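Local coordinates for group B streptococcal R4 surface protein (PDB 6S5X), which forms an immunoglobulin-like Rib domain of a cell-wall-attached streptococcal surface protein implicated in infection, and probably serves as a structural module of it, at residues Q17-P25 against D74-P82. Residues are numbered along the deposited sequence; the frame is centred on the assembly and turned at random.
Sequences QQVNVGETP and DVTVKVVDP
V19 and V79 meet on the more buried face of the parallel pair formed by edge strand 17-20 and 74-80, while Q18 and K78 lie on the more exposed face. The backbones are joined at both V19 polar atoms: V19 N donates to K78 O (2.8 Å), and V19 O accepts from V80 N (2.9 Å). K78 N to Q17 O and V21 N to V80 O extend the parallel pattern; Q17 N to T76 O is a weak fifth bond. On the buried face V19 has CG1 anti to the carbonyl carbon (chi1 -56°), which places CG2 between that carbon and the backbone N, 4.0 Å from both V77 CG1 and V79 CG2. V21 turns CG2 across V79 CG1 at about a right angle, 3.8 Å away, and P25 CG touches V77 CG1 at 4.2 Å. Side-chain NE2 of Q17 hydrogen-bonds to S30 OG and K26 O. Looser is the face of Q18 and K78, whose extended chains run side by side into solvent; Q18 lays its amide across V80, CD to CG1 at 3.9 Å. From the last strand residue, N20, a type II turn runs to E23, whose OE1 takes N20 N at 2.8 Å from above the carboxylate plane. First and last strands thus pair in parallel at the edge of a mixed sheet, as in immunoglobulin-like folds, here the Rib domain.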
loop_
_atom_site.group_PDB
_atom_site.type_symbol
_atom_site.label_atom_id
_atom_site.label_comp_id
_atom_site.label_asym_id
_atom_site.label_seq_id
_atom_site.Cartn_x
_atom_site.Cartn_y
_atom_site.Cartn_z
ATOM N N GLN A 17 0.588 2.031 -9.486
ATOM C CA GLN A 17 1.807 1.556 -10.113
ATOM C C GLN A 17 1.428 0.686 -11.294
ATOM O O GLN A 17 0.296 0.205 -11.407
ATOM C CB GLN A 17 2.739 0.834 -9.100
ATOM C CG GLN A 17 2.226 -0.392 -8.392
ATOM C CD GLN A 17 3.355 -1.123 -7.610
ATOM O OE1 GLN A 17 4.390 -1.490 -8.166
ATOM N NE2 GLN A 17 3.140 -1.312 -6.322
ATOM N N GLN A 18 2.374 0.591 -12.223
ATOM C CA GLN A 18 2.208 -0.179 -13.447
ATOM C C GLN A 18 3.269 -1.259 -13.451
ATOM O O GLN A 18 4.440 -0.989 -13.137
ATOM C CB GLN A 18 2.327 0.711 -14.670
ATOM C CG GLN A 18 2.148 -0.063 -15.963
ATOM C CD GLN A 18 2.301 0.809 -17.170
ATOM O OE1 GLN A 18 1.523 1.731 -17.375
ATOM N NE2 GLN A 18 3.320 0.527 -17.981
ATOM N N VAL A 19 2.860 -2.484 -13.788
ATOM C CA VAL A 19 3.786 -3.599 -13.880
ATOM C C VAL A 19 3.439 -4.415 -15.119
ATOM O O VAL A 19 2.345 -4.308 -15.675
ATOM C CB VAL A 19 3.792 -4.516 -12.634
ATOM C CG1 VAL A 19 4.100 -3.706 -11.353
ATOM C CG2 VAL A 19 2.469 -5.267 -12.484
ATOM N N ASN A 20 4.387 -5.256 -15.527
ATOM C CA ASN A 20 4.164 -6.169 -16.634
ATOM C C ASN A 20 3.537 -7.461 -16.130
ATOM O O ASN A 20 3.659 -7.839 -14.956
ATOM C CB ASN A 20 5.473 -6.467 -17.351
ATOM C CG ASN A 20 6.066 -5.239 -17.996
ATOM O OD1 ASN A 20 5.351 -4.387 -18.502
ATOM N ND2 ASN A 20 7.382 -5.111 -17.912
ATOM N N VAL A 21 2.845 -8.141 -17.041
ATOM C CA VAL A 21 2.290 -9.449 -16.722
ATOM C C VAL A 21 3.356 -10.313 -16.072
ATOM O O VAL A 21 4.495 -10.377 -16.546
ATOM C CB VAL A 21 1.748 -10.146 -17.983
ATOM C CG1 VAL A 21 1.423 -11.591 -17.681
ATOM C CG2 VAL A 21 0.482 -9.430 -18.485
ATOM N N GLY A 22 2.989 -10.986 -14.988
ATOM C CA GLY A 22 3.876 -11.889 -14.302
ATOM C C GLY A 22 4.751 -11.264 -13.230
ATOM O O GLY A 22 5.288 -11.994 -12.398
ATOM N N GLU A 23 4.927 -9.946 -13.234
ATOM C CA GLU A 23 5.780 -9.297 -12.248
ATOM C C GLU A 23 5.057 -9.274 -10.907
ATOM O O GLU A 23 3.828 -9.320 -10.844
ATOM C CB GLU A 23 6.141 -7.877 -12.693
ATOM C CG GLU A 23 7.035 -7.818 -13.929
ATOM C CD GLU A 23 7.571 -6.419 -14.250
ATOM O OE1 GLU A 23 6.846 -5.421 -14.107
ATOM O OE2 GLU A 23 8.754 -6.325 -14.625
ATOM N N THR A 24 5.818 -9.154 -9.831
ATOM C CA THR A 24 5.195 -9.129 -8.505
ATOM C C THR A 24 5.366 -7.751 -7.882
ATOM O O THR A 24 6.498 -7.360 -7.545
ATOM C CB THR A 24 5.764 -10.217 -7.589
ATOM O OG1 THR A 24 5.629 -11.491 -8.241
ATOM C CG2 THR A 24 5.001 -10.215 -6.237
ATOM N N PRO A 25 4.309 -6.956 -7.764
ATOM C CA PRO A 25 4.478 -5.613 -7.213
ATOM C C PRO A 25 4.780 -5.662 -5.730
ATOM O O PRO A 25 4.389 -6.601 -5.027
ATOM C CB PRO A 25 3.119 -4.939 -7.472
ATOM C CG PRO A 25 2.128 -6.077 -7.540
ATOM C CD PRO A 25 2.903 -7.237 -8.105
ATOM N N ASP A 74 -6.714 2.372 -0.607
ATOM C CA ASP A 74 -7.172 1.717 -1.825
ATOM C C ASP A 74 -6.302 2.179 -2.988
ATOM O O ASP A 74 -6.156 3.385 -3.213
ATOM C CB ASP A 74 -8.639 2.053 -2.116
ATOM C CG ASP A 74 -9.596 1.430 -1.114
ATOM O OD1 ASP A 74 -9.414 0.242 -0.777
ATOM O OD2 ASP A 74 -10.504 2.143 -0.640
ATOM N N VAL A 75 -5.760 1.238 -3.759
ATOM C CA VAL A 75 -4.922 1.579 -4.903
ATOM C C VAL A 75 -5.284 0.702 -6.098
ATOM O O VAL A 75 -6.092 -0.218 -6.014
ATOM C CB VAL A 75 -3.409 1.437 -4.605
ATOM C CG1 VAL A 75 -3.032 2.252 -3.378
ATOM C CG2 VAL A 75 -3.034 -0.003 -4.408
ATOM N N THR A 76 -4.662 1.019 -7.222
ATOM C CA THR A 76 -4.796 0.273 -8.462
ATOM C C THR A 76 -3.411 -0.173 -8.908
ATOM O O THR A 76 -2.483 0.635 -8.944
ATOM C CB THR A 76 -5.410 1.135 -9.568
ATOM O OG1 THR A 76 -6.713 1.576 -9.184
ATOM C CG2 THR A 76 -5.519 0.312 -10.840
ATOM N N VAL A 77 -3.271 -1.446 -9.258
ATOM C CA VAL A 77 -2.064 -1.921 -9.914
ATOM C C VAL A 77 -2.417 -2.189 -11.365
ATOM O O VAL A 77 -3.215 -3.091 -11.653
ATOM C CB VAL A 77 -1.504 -3.174 -9.246
ATOM C CG1 VAL A 77 -0.313 -3.672 -10.012
ATOM C CG2 VAL A 77 -1.077 -2.853 -7.818
ATOM N N LYS A 78 -1.831 -1.419 -12.281
ATOM C CA LYS A 78 -2.102 -1.600 -13.704
ATOM C C LYS A 78 -1.115 -2.620 -14.260
ATOM O O LYS A 78 0.100 -2.453 -14.115
ATOM C CB LYS A 78 -2.001 -0.277 -14.459
ATOM C CG LYS A 78 -2.340 -0.399 -15.962
ATOM C CD LYS A 78 -2.183 0.930 -16.712
ATOM C CE LYS A 78 -2.519 0.763 -18.190
ATOM N NZ LYS A 78 -2.282 2.007 -18.977
ATOM N N VAL A 79 -1.635 -3.703 -14.827
ATOM C CA VAL A 79 -0.817 -4.764 -15.410
ATOM C C VAL A 79 -0.918 -4.649 -16.919
ATOM O O VAL A 79 -2.023 -4.596 -17.470
ATOM C CB VAL A 79 -1.255 -6.161 -14.943
ATOM C CG1 VAL A 79 -0.307 -7.212 -15.505
ATOM C CG2 VAL A 79 -1.298 -6.193 -13.415
ATOM N N VAL A 80 0.222 -4.581 -17.581
ATOM C CA VAL A 80 0.255 -4.453 -19.032
ATOM C C VAL A 80 0.996 -5.641 -19.628
ATOM O O VAL A 80 1.949 -6.165 -19.046
ATOM C CB VAL A 80 0.917 -3.127 -19.485
ATOM C CG1 VAL A 80 0.194 -1.927 -18.891
ATOM C CG2 VAL A 80 2.374 -3.102 -19.085
ATOM N N ASP A 81 0.577 -6.030 -20.836
ATOM C CA ASP A 81 1.306 -7.012 -21.630
ATOM C C ASP A 81 2.394 -6.290 -22.418
ATOM O O ASP A 81 2.066 -5.454 -23.267
ATOM C CB ASP A 81 0.329 -7.721 -22.568
ATOM C CG ASP A 81 1.008 -8.636 -23.548
ATOM O OD1 ASP A 81 2.253 -8.645 -23.597
ATOM O OD2 ASP A 81 0.279 -9.352 -24.266
ATOM N N PRO A 82 3.692 -6.601 -22.212
ATOM C CA PRO A 82 4.773 -5.902 -22.934
ATOM C C PRO A 82 5.118 -6.423 -24.347
ATOM O O PRO A 82 4.232 -6.710 -25.159
ATOM C CB PRO A 82 5.951 -6.082 -21.993
ATOM C CG PRO A 82 5.731 -7.491 -21.403
ATOM C CD PRO A 82 4.219 -7.664 -21.323
#